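Local coordinates for toxin secretion ATP-binding protein (Vibrio parahaemolyticus RIMD 2210633, PDB 3B79) that probably forms part of an ABC exporter that uses ATP to move cargo across the membrane, this piece being its N-terminal peptidase C39-like domain, at residues D6-S11 and P71-L76; N85-N88 and E93-V96; V96-L99 and P105-I108. All blocks are in the same frame, centred on the assembly; numbering follows the deposited sequence.

How the contacts relate
Contact 1 is the core contact: it sets the helix beginning at Pro7 against strand 72-76, close to the centre of the domain, and all its touching residues are buried. Contacts 2 and 3 lie farther out, partly buried, on the same side of the chain's centre, and share Val96. Both use strand 93-97, which pairs with 80-88 in contact 2 and with 106-109 in contact 3. Their chemistry differs accordingly. Contact 1 is apolar packing of helix on sheet, whereas contact 2 is a backbone ladder and contact 3 a single hydrogen-bonded pair with apolar packing beside it. Contact 3 reaches contact 1 through Leu99, whose CD1 rests on Asn10 and Pro7; contacts 1 and 2 do not touch.

Contact 1 of 3, residues D6-S11 and P71-L76; sequences DPLLNS and PAILVL
Pro7 O is approached by both polar groups of Ser11, the residue whose CB rests on Ile73. The backbone N of Ser11 donates to Pro7 O at 3.0 Å, the regular helical bond. The hydroxyl, Ser11 OG, also lies 3.0 Å from Pro7 O, but Ser81 OG is a second partner and its proton cannot be assigned. With OG folded back beside its own N (chi1 -61°), the serine keeps its polar atom close to the helix and presents CB to the strand. A small residue suits this place, because helix and sheet come close here.

Ile73 fills the interface with its branches. Its CG2 meets Ser11 CB at 3.8 Å, and CD1 reaches the backbone carbon C of Ser11 at 3.9 Å. CG2 stands anti to the backbone N (CG1 at chi1 -60°), where it also meets Leu8: Leu8 CD2 lies 3.9 Å from Ile73 CG2, the two side chains crossing at a slant. Branched aliphatic groups serve well in such a buried join made by carbon atoms.

The start of the helix is fixed by Asp6, an N-cap whose OD1 accepts from Leu9 N at 3.1 Å along a nearly straight N-H (172°), met from above the carboxylate plane. Its other oxygen, OD2, accepts from Leu39 N, so the carboxylate ties a loop to the helix end.

Strand 72-76 runs between strands 80-88 and 120-126; Ile73 turns to helix 7-18, while Leu74 turns away from it to Leu113 of helix 110-116, and helices thus pack on both faces of the sheet.

Contact 2 of 3, residues N85-N88 and E93-V96; sequences NSIN and EAEV
A classic beta bulge interrupts the hairpin of strands 80-88 and 93-97: Asn85 and Ser86 on one strand both face the single residue Glu95 on the other. Glu95 O accepts both backbone donors from the same face of its carbonyl plane, Asn85 N at 2.8 Å and Ser86 N at a longer 3.3 Å. The nearly helical backbone of Asn85 (psi -37°) turns the two N-H groups to the same side. Its side chain also leans toward this oxygen, but the bond from ND2 is weak; ND2 has a better partner in Thr97 OG1.

Beyond the bulge the ladder is regular. Glu95 N donates to Ser86 O at 2.8 Å, and Asn88 N to Glu93 O at 2.8 Å with an N-H that points almost straight at its acceptor (170°). Asn88 suits the end of the strand because its OD1 takes the N-H groups of Glu90 and Thr91 in the turn.

The two faces differ. Ile87 and Ala94 form a non-hydrogen-bonded pair, Ile87 CG1 lying 4.0 Å from Ala94 CB, and they look toward helix 110-116, where Leu110 and Leu113 cover them; a small alanine is consistent with a helix packed directly over this strand. Polar Ser86, Asn88, Glu93 and Glu95 occupy the other face. There Ser86 OG lies 3.4 Å from Glu95 CB, and a water 2.9 Å from Ser86 OG also donates weakly to Glu93 O.

Contact 3 of 3, residues V96-L99 and P105-I108; sequences VTTL and PISI
The ring of Pro105 carries the hydroxyl of Thr97 over one face: Thr97 OG1 stands above the ring near its middle, 3.5 Å from Pro105 CG. Beyond the CA corner, on that same side of the ring, lies the carbonyl oxygen of Val96, and Pro105 CA makes a CA-H...O contact with Val96 O at 3.3 Å. Past the CB corner, also on that side, lies the amide of Asn85, while the Glu95 chain meets the ring's edge at CB and Tyr14 of helix 7-18 touches it too. With chi1 -52°, Thr97 OG1 lies beside its own backbone N, from where it can both cover the ring and take the hydrogen bond from Asn85 ND2. Proline suits this strand entry: it has no N-H to leave unpaired, and its hydrocarbon ring gives the Thr97 side chain a surface to lie on.

Ile106 N donates to Val96 O at 2.8 Å, and Val96 N returns a bond to Ile106 O at 2.9 Å, an antiparallel hydrogen-bonded pair. On the face that carries Val96 and Ile106, beta-branched side chains suit the extended backbone and make an apolar patch. Val96 CG2 meets Ile108 CD1 at 3.8 Å, the side chains crossing at about a right angle. Ile106 brings CG1 to 3.4 Å from Val96 O, since CG1 sits between its own N and carbonyl carbon (chi1 54°). Cys82, Leu84 and Leu113 also touch Val96.

Here strand 93-97 takes on the outermost strand 106-109, an antiparallel hairpin at the rim of the sheet, consistent with the alpha-beta fold of papain-clan peptidases.

Contact 1 of 3, residues D6-S11 and P71-L76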
ATOM      1  N   ASP A   6       4.601 -10.710   2.929  1.00 16.29           N
ATOM      2  CA  ASP A   6       4.310  -9.567   3.786  1.00 15.70           C
ATOM      3  C   ASP A   6       3.501  -8.564   2.924  1.00 14.43           C
ATOM      4  O   ASP A   6       4.066  -7.933   2.030  1.00 13.70           O
ATOM      5  CB  ASP A   6       5.645  -8.996   4.239  1.00 14.82           C
ATOM      6  CG  ASP A   6       5.474  -7.770   5.118  1.00 15.70           C
ATOM      7  OD1 ASP A   6       4.422  -7.107   5.057  1.00 16.89           O
ATOM      8  OD2 ASP A   6       6.409  -7.457   5.849  1.00 17.41           O
ATOM      9  N   PRO A   7       2.197  -8.406   3.182  1.00 14.44           N
ATOM     10  CA  PRO A   7       1.414  -7.535   2.291  1.00 14.29           C
ATOM     11  C   PRO A   7       1.843  -6.059   2.333  1.00 12.93           C
ATOM     12  O   PRO A   7       1.832  -5.416   1.291  1.00 12.03           O
ATOM     13  CB  PRO A   7      -0.025  -7.662   2.825  1.00 17.12           C
ATOM     14  CG  PRO A   7      -0.008  -8.598   3.912  1.00 17.27           C
ATOM     15  CD  PRO A   7       1.380  -9.065   4.221  1.00 15.73           C
ATOM     16  N   LEU A   8       2.166  -5.508   3.507  1.00 11.88           N
ATOM     17  CA  LEU A   8       2.557  -4.115   3.593  1.00 11.89           C
ATOM     18  C   LEU A   8       3.887  -3.893   2.905  1.00 10.99           C
ATOM     19  O   LEU A   8       4.087  -2.858   2.256  1.00 11.68           O
ATOM     20  CB  LEU A   8       2.620  -3.628   5.047  1.00 13.84           C
ATOM     21  CG  LEU A   8       1.357  -3.104   5.708  1.00 16.96           C
ATOM     22  CD1 LEU A   8       1.733  -2.780   7.112  1.00 20.03           C
ATOM     23  CD2 LEU A   8       0.756  -1.895   4.994  1.00 16.01           C
ATOM     24  N   LEU A   9       4.816  -4.828   3.057  1.00 11.79           N
ATOM     25  CA  LEU A   9       6.098  -4.728   2.374  1.00 11.32           C
ATOM     26  C   LEU A   9       5.881  -4.801   0.857  1.00 11.28           C
ATOM     27  O   LEU A   9       6.490  -4.024   0.100  1.00 11.86           O
ATOM     28  CB  LEU A   9       7.058  -5.843   2.854  1.00 12.80           C
ATOM     29  CG  LEU A   9       8.477  -5.783   2.238  1.00 14.25           C
ATOM     30  CD1 LEU A   9       9.159  -4.440   2.455  1.00 16.00           C
ATOM     31  CD2 LEU A   9       9.336  -6.922   2.857  1.00 16.04           C
ATOM     32  N   ASN A  10       5.005  -5.705   0.396  1.00 10.75           N
ATOM     33  CA  ASN A  10       4.726  -5.762  -1.036  1.00 10.71           C
ATOM     34  C   ASN A  10       4.198  -4.411  -1.526  1.00  9.62           C
ATOM     35  O   ASN A  10       4.601  -3.896  -2.587  1.00 10.71           O
ATOM     36  CB  ASN A  10       3.700  -6.876  -1.329  1.00 11.44           C
ATOM     37  CG  ASN A  10       3.539  -7.142  -2.820  1.00 11.91           C
ATOM     38  OD1 ASN A  10       2.578  -6.643  -3.496  1.00 14.79           O
ATOM     39  ND2 ASN A  10       4.495  -7.841  -3.367  1.00 12.86           N
ATOM     40  N   SER A  11       3.263  -3.842  -0.765  1.00  9.89           N
ATOM     41  CA  SER A  11       2.673  -2.567  -1.178  1.00 10.23           C
ATOM     42  C   SER A  11       3.740  -1.455  -1.211  1.00  9.85           C
ATOM     43  O   SER A  11       3.779  -0.636  -2.132  1.00 10.30           O
ATOM     44  CB  SER A  11       1.536  -2.173  -0.213  1.00 10.54           C
ATOM     45  OG  SER A  11       0.507  -3.150  -0.237  1.00 10.51           O
ATOM     46  N   PRO A  71      -0.363   6.454  -6.270  1.00 10.78           N
ATOM     47  CA  PRO A  71      -0.810   5.266  -5.498  1.00 10.14           C
ATOM     48  C   PRO A  71      -0.727   5.471  -3.972  1.00 10.02           C
ATOM     49  O   PRO A  71       0.216   6.097  -3.449  1.00 10.68           O
ATOM     50  CB  PRO A  71       0.201   4.180  -5.923  1.00 11.49           C
ATOM     51  CG  PRO A  71       1.443   4.955  -6.298  1.00 12.68           C
ATOM     52  CD  PRO A  71       0.906   6.238  -7.006  1.00 12.12           C
ATOM     53  N   ALA A  72      -1.725   4.925  -3.284  1.00  9.62           N
ATOM     54  CA  ALA A  72      -1.784   4.950  -1.803  1.00  8.85           C
ATOM     55  C   ALA A  72      -1.758   3.529  -1.291  1.00  9.00           C
ATOM     56  O   ALA A  72      -2.000   2.574  -2.055  1.00 10.26           O
ATOM     57  CB  ALA A  72      -3.039   5.637  -1.345  1.00 10.68           C
ATOM     58  N   ILE A  73      -1.408   3.344  -0.022  1.00  9.46           N
ATOM     59  CA  ILE A  73      -1.441   2.003   0.533  1.00  8.66           C
ATOM     60  C   ILE A  73      -2.649   1.870   1.457  1.00  8.51           C
ATOM     61  O   ILE A  73      -2.752   2.633   2.430  1.00 10.03           O
ATOM     62  CB  ILE A  73      -0.134   1.679   1.278  1.00  9.05           C
ATOM     63  CG1 ILE A  73       1.068   1.764   0.327  1.00  9.85           C
ATOM     64  CG2 ILE A  73      -0.266   0.323   1.987  1.00 11.78           C
ATOM     65  CD1 ILE A  73       2.439   1.547   0.980  1.00 11.40           C
ATOM     66  N   LEU A  74      -3.564   0.959   1.136  1.00  8.99           N
ATOM     67  CA  LEU A  74      -4.763   0.802   1.956  1.00  9.79           C
ATOM     68  C   LEU A  74      -4.528  -0.262   3.006  1.00 10.02           C
ATOM     69  O   LEU A  74      -3.980  -1.337   2.714  1.00 11.59           O
ATOM     70  CB  LEU A  74      -5.928   0.359   1.098  1.00 10.33           C
ATOM     71  CG  LEU A  74      -6.297   1.241  -0.103  1.00 10.40           C
ATOM     72  CD1 LEU A  74      -7.496   0.694  -0.816  1.00 11.95           C
ATOM     73  CD2 LEU A  74      -6.474   2.696   0.298  1.00 11.52           C
ATOM     74  N   VAL A  75      -4.990   0.011   4.231  1.00 10.53           N
ATOM     75  CA  VAL A  75      -5.015  -1.029   5.255  1.00 11.17           C
ATOM     76  C   VAL A  75      -6.338  -1.757   5.157  1.00 10.91           C
ATOM     77  O   VAL A  75      -7.425  -1.161   5.182  1.00 11.54           O
ATOM     78  CB  VAL A  75      -4.875  -0.382   6.646  1.00 12.05           C
ATOM     79  CG1 VAL A  75      -4.972  -1.456   7.725  1.00 13.36           C
ATOM     80  CG2 VAL A  75      -3.551   0.397   6.760  1.00 12.86           C
ATOM     81  N   LEU A  76      -6.250  -3.081   5.009  1.00 10.97           N
ATOM     82  CA  LEU A  76      -7.435  -3.935   4.779  1.00 12.30           C
ATOM     83  C   LEU A  76      -7.646  -4.806   6.038  1.00 13.81           C
ATOM     84  O   LEU A  76      -6.753  -4.968   6.862  1.00 15.25           O
ATOM     85  CB  LEU A  76      -7.214  -4.841   3.559  1.00 12.32           C
ATOM     86  CG  LEU A  76      -6.920  -4.076   2.255  1.00 11.49           C
ATOM     87  CD1 LEU A  76      -6.659  -5.102   1.154  1.00 13.86           C
ATOM     88  CD2 LEU A  76      -8.040  -3.134   1.849  1.00 12.49           C
TER

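Contact 2 of 3, residues N85-N88 and E93-V96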
ATOM      1  N   ASN A  85      -4.344   1.998  -6.929  1.00 10.37           N
ATOM      2  CA  ASN A  85      -3.761   2.687  -8.084  1.00 11.35           C
ATOM      3  C   ASN A  85      -4.737   3.680  -8.715  1.00 11.98           C
ATOM      4  O   ASN A  85      -4.324   4.766  -9.144  1.00 13.40           O
ATOM      5  CB  ASN A  85      -3.365   1.644  -9.139  1.00 11.68           C
ATOM      6  CG  ASN A  85      -2.341   0.618  -8.603  1.00 11.60           C
ATOM      7  OD1 ASN A  85      -1.119   0.820  -8.698  1.00 17.01           O
ATOM      8  ND2 ASN A  85      -2.804  -0.464  -8.109  1.00 11.63           N
ATOM      9  N   SER A  86      -6.030   3.341  -8.751  1.00 12.43           N
ATOM     10  CA  SER A  86      -7.073   4.225  -9.302  1.00 12.72           C
ATOM     11  C   SER A  86      -8.446   3.687  -8.941  1.00 11.87           C
ATOM     12  O   SER A  86      -8.572   2.519  -8.588  1.00 11.91           O
ATOM     13  CB  SER A  86      -6.952   4.379 -10.827  1.00 14.60           C
ATOM     14  OG  SER A  86      -7.235   3.174 -11.503  1.00 18.33           O
ATOM     15  N   ILE A  87      -9.468   4.539  -9.040  1.00 13.73           N
ATOM     16  CA  ILE A  87     -10.876   4.125  -8.913  1.00 14.31           C
ATOM     17  C   ILE A  87     -11.687   4.738 -10.023  1.00 14.89           C
ATOM     18  O   ILE A  87     -11.538   5.937 -10.297  1.00 17.30           O
ATOM     19  CB  ILE A  87     -11.578   4.455  -7.548  1.00 15.00           C
ATOM     20  CG1 ILE A  87     -10.943   3.695  -6.394  1.00 15.22           C
ATOM     21  CG2 ILE A  87     -13.106   4.182  -7.606  1.00 16.81           C
ATOM     22  CD1 ILE A  87     -11.517   4.056  -5.001  1.00 16.50           C
ATOM     23  N   ASN A  88     -12.497   3.922 -10.681  1.00 16.21           N
ATOM     24  CA  ASN A  88     -13.430   4.406 -11.674  1.00 16.63           C
ATOM     25  C   ASN A  88     -14.865   4.324 -11.109  1.00 17.14           C
ATOM     26  O   ASN A  88     -15.410   3.237 -10.961  1.00 16.25           O
ATOM     27  CB  ASN A  88     -13.245   3.592 -12.968  1.00 17.77           C
ATOM     28  CG  ASN A  88     -14.075   4.160 -14.128  1.00 20.51           C
ATOM     29  OD1 ASN A  88     -15.168   4.682 -13.907  1.00 22.42           O
ATOM     30  ND2 ASN A  88     -13.566   4.051 -15.348  1.00 23.60           N
ATOM     31  N   GLU A  93     -15.124   0.164 -10.553  1.00 13.47           N
ATOM     32  CA  GLU A  93     -13.983  -0.727 -10.554  1.00 14.57           C
ATOM     33  C   GLU A  93     -12.839   0.010  -9.885  1.00 13.93           C
ATOM     34  O   GLU A  93     -12.703   1.226 -10.043  1.00 16.62           O
ATOM     35  CB  GLU A  93     -13.591  -1.057 -11.996  1.00 17.00           C
ATOM     36  CG  GLU A  93     -14.583  -2.018 -12.687  1.00 20.36           C
ATOM     37  CD  GLU A  93     -14.477  -3.461 -12.162  1.00 23.57           C
ATOM     38  OE1 GLU A  93     -13.355  -4.045 -12.137  1.00 25.94           O
ATOM     39  OE2 GLU A  93     -15.530  -4.032 -11.844  1.00 30.45           O
ATOM     40  N   ALA A  94     -12.024  -0.708  -9.137  1.00 12.56           N
ATOM     41  CA  ALA A  94     -10.796  -0.153  -8.580  1.00 12.66           C
ATOM     42  C   ALA A  94      -9.632  -0.894  -9.177  1.00 12.22           C
ATOM     43  O   ALA A  94      -9.721  -2.112  -9.405  1.00 14.09           O
ATOM     44  CB  ALA A  94     -10.772  -0.296  -7.024  1.00 13.71           C
ATOM     45  N   GLU A  95      -8.547  -0.183  -9.423  0.60 11.30           N
ATOM     46  CA  GLU A  95      -7.314  -0.824  -9.803  0.60 11.20           C
ATOM     47  C   GLU A  95      -6.430  -0.867  -8.568  0.60 10.56           C
ATOM     48  O   GLU A  95      -6.209   0.177  -7.921  0.60 10.76           O
ATOM     49  CB  GLU A  95      -6.615  -0.077 -10.932  0.60 11.84           C
ATOM     50  CG  GLU A  95      -5.654  -0.906 -11.748  0.60 16.24           C
ATOM     51  CD  GLU A  95      -6.338  -1.777 -12.793  0.60 18.25           C
ATOM     52  OE1 GLU A  95      -5.660  -2.662 -13.343  0.60 22.47           O
ATOM     53  OE2 GLU A  95      -7.547  -1.639 -13.019  0.60 19.62           O
ATOM     54  N   VAL A  96      -6.026  -2.081  -8.211  1.00  9.68           N
ATOM     55  CA  VAL A  96      -5.252  -2.324  -6.998  1.00 10.03           C
ATOM     56  C   VAL A  96      -4.058  -3.217  -7.289  1.00  9.28           C
ATOM     57  O   VAL A  96      -4.068  -3.972  -8.281  1.00 10.22           O
ATOM     58  CB  VAL A  96      -6.110  -2.991  -5.872  1.00 10.83           C
ATOM     59  CG1 VAL A  96      -7.185  -2.026  -5.405  1.00 12.03           C
ATOM     60  CG2 VAL A  96      -6.708  -4.306  -6.374  1.00 11.56           C
TER
HETATM   61  O   HOH W   1      -9.921   2.177 -11.909  1.00 30.81           O

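Contact 3 of 3, residues V96-L99 and P105-I108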
ATOM      1  N   VAL A  96      -6.026  -2.081  -8.211  1.00  9.68           N
ATOM      2  CA  VAL A  96      -5.252  -2.324  -6.998  1.00 10.03           C
ATOM      3  C   VAL A  96      -4.058  -3.217  -7.289  1.00  9.28           C
ATOM      4  O   VAL A  96      -4.068  -3.972  -8.281  1.00 10.22           O
ATOM      5  CB  VAL A  96      -6.110  -2.991  -5.872  1.00 10.83           C
ATOM      6  CG1 VAL A  96      -7.185  -2.026  -5.405  1.00 12.03           C
ATOM      7  CG2 VAL A  96      -6.708  -4.306  -6.374  1.00 11.56           C
ATOM      8  N   THR A  97      -3.030  -3.176  -6.444  1.00 10.37           N
ATOM      9  CA  THR A  97      -1.922  -4.105  -6.574  1.00 10.34           C
ATOM     10  C   THR A  97      -1.900  -4.872  -5.276  1.00  9.81           C
ATOM     11  O   THR A  97      -1.762  -4.282  -4.195  1.00 10.12           O
ATOM     12  CB  THR A  97      -0.604  -3.373  -6.847  1.00 10.82           C
ATOM     13  OG1 THR A  97      -0.783  -2.482  -7.948  1.00 11.89           O
ATOM     14  CG2 THR A  97       0.525  -4.314  -7.208  1.00 12.30           C
ATOM     15  N   THR A  98      -2.045  -6.193  -5.372  1.00 11.51           N
ATOM     16  CA  THR A  98      -2.230  -7.017  -4.180  1.00 12.10           C
ATOM     17  C   THR A  98      -1.059  -7.961  -3.990  1.00 11.76           C
ATOM     18  O   THR A  98      -0.220  -8.139  -4.875  1.00 12.18           O
ATOM     19  CB  THR A  98      -3.518  -7.843  -4.274  1.00 12.45           C
ATOM     20  OG1 THR A  98      -3.363  -8.837  -5.312  1.00 13.17           O
ATOM     21  CG2 THR A  98      -4.725  -6.948  -4.594  1.00 14.24           C
ATOM     22  N   LEU A  99      -1.007  -8.643  -2.829  1.00 12.93           N
ATOM     23  CA  LEU A  99       0.047  -9.597  -2.640  1.00 14.78           C
ATOM     24  C   LEU A  99       0.015 -10.694  -3.724  1.00 13.56           C
ATOM     25  O   LEU A  99       1.079 -11.123  -4.208  1.00 15.48           O
ATOM     26  CB  LEU A  99      -0.116 -10.234  -1.260  1.00 16.61           C
ATOM     27  CG  LEU A  99       1.068 -11.035  -0.750  1.00 18.70           C
ATOM     28  CD1 LEU A  99       2.351 -10.219  -0.682  1.00 19.27           C
ATOM     29  CD2 LEU A  99       0.739 -11.587   0.664  1.00 19.17           C
ATOM     30  N   PRO A 105      -0.789  -4.195 -11.336  1.00 10.29           N
ATOM     31  CA  PRO A 105      -2.119  -3.710 -10.929  1.00 10.48           C
ATOM     32  C   PRO A 105      -3.199  -4.497 -11.654  1.00 10.32           C
ATOM     33  O   PRO A 105      -3.051  -4.831 -12.859  1.00 11.58           O
ATOM     34  CB  PRO A 105      -2.102  -2.222 -11.346  1.00 12.01           C
ATOM     35  CG  PRO A 105      -0.620  -1.877 -11.435  1.00 12.69           C
ATOM     36  CD  PRO A 105      -0.003  -3.146 -12.023  1.00 12.09           C
ATOM     37  N   ILE A 106      -4.292  -4.773 -10.928  1.00 10.33           N
ATOM     38  CA  ILE A 106      -5.429  -5.494 -11.476  1.00 11.19           C
ATOM     39  C   ILE A 106      -6.729  -4.761 -11.168  1.00 10.63           C
ATOM     40  O   ILE A 106      -6.806  -3.995 -10.225  1.00 11.58           O
ATOM     41  CB  ILE A 106      -5.484  -6.958 -10.909  1.00 11.43           C
ATOM     42  CG1 ILE A 106      -5.464  -6.914  -9.361  1.00 14.23           C
ATOM     43  CG2 ILE A 106      -4.314  -7.767 -11.454  1.00 12.31           C
ATOM     44  CD1 ILE A 106      -5.958  -8.175  -8.686  1.00 15.43           C
ATOM     45  N   SER A 107      -7.761  -5.056 -11.941  0.50 11.91           N
ATOM     46  CA  SER A 107      -9.085  -4.508 -11.754  0.50 12.24           C
ATOM     47  C   SER A 107      -9.872  -5.388 -10.813  0.50 12.62           C
ATOM     48  O   SER A 107      -9.843  -6.645 -10.901  0.50 13.90           O
ATOM     49  CB  SER A 107      -9.804  -4.459 -13.104  0.50 13.47           C
ATOM     50  OG  SER A 107      -9.083  -3.650 -14.027  0.50 16.09           O
ATOM     51  N   ILE A 108     -10.589  -4.738  -9.902  1.00 12.62           N
ATOM     52  CA  ILE A 108     -11.549  -5.456  -9.081  1.00 13.25           C
ATOM     53  C   ILE A 108     -12.812  -4.656  -8.876  1.00 11.91           C
ATOM     54  O   ILE A 108     -12.807  -3.420  -8.976  1.00 12.85           O
ATOM     55  CB  ILE A 108     -10.957  -5.820  -7.707  1.00 14.56           C
ATOM     56  CG1 ILE A 108     -10.664  -4.578  -6.904  1.00 14.19           C
ATOM     57  CG2 ILE A 108      -9.706  -6.728  -7.873  1.00 16.07           C
ATOM     58  CD1 ILE A 108     -10.357  -4.884  -5.436  1.00 16.28           C
TER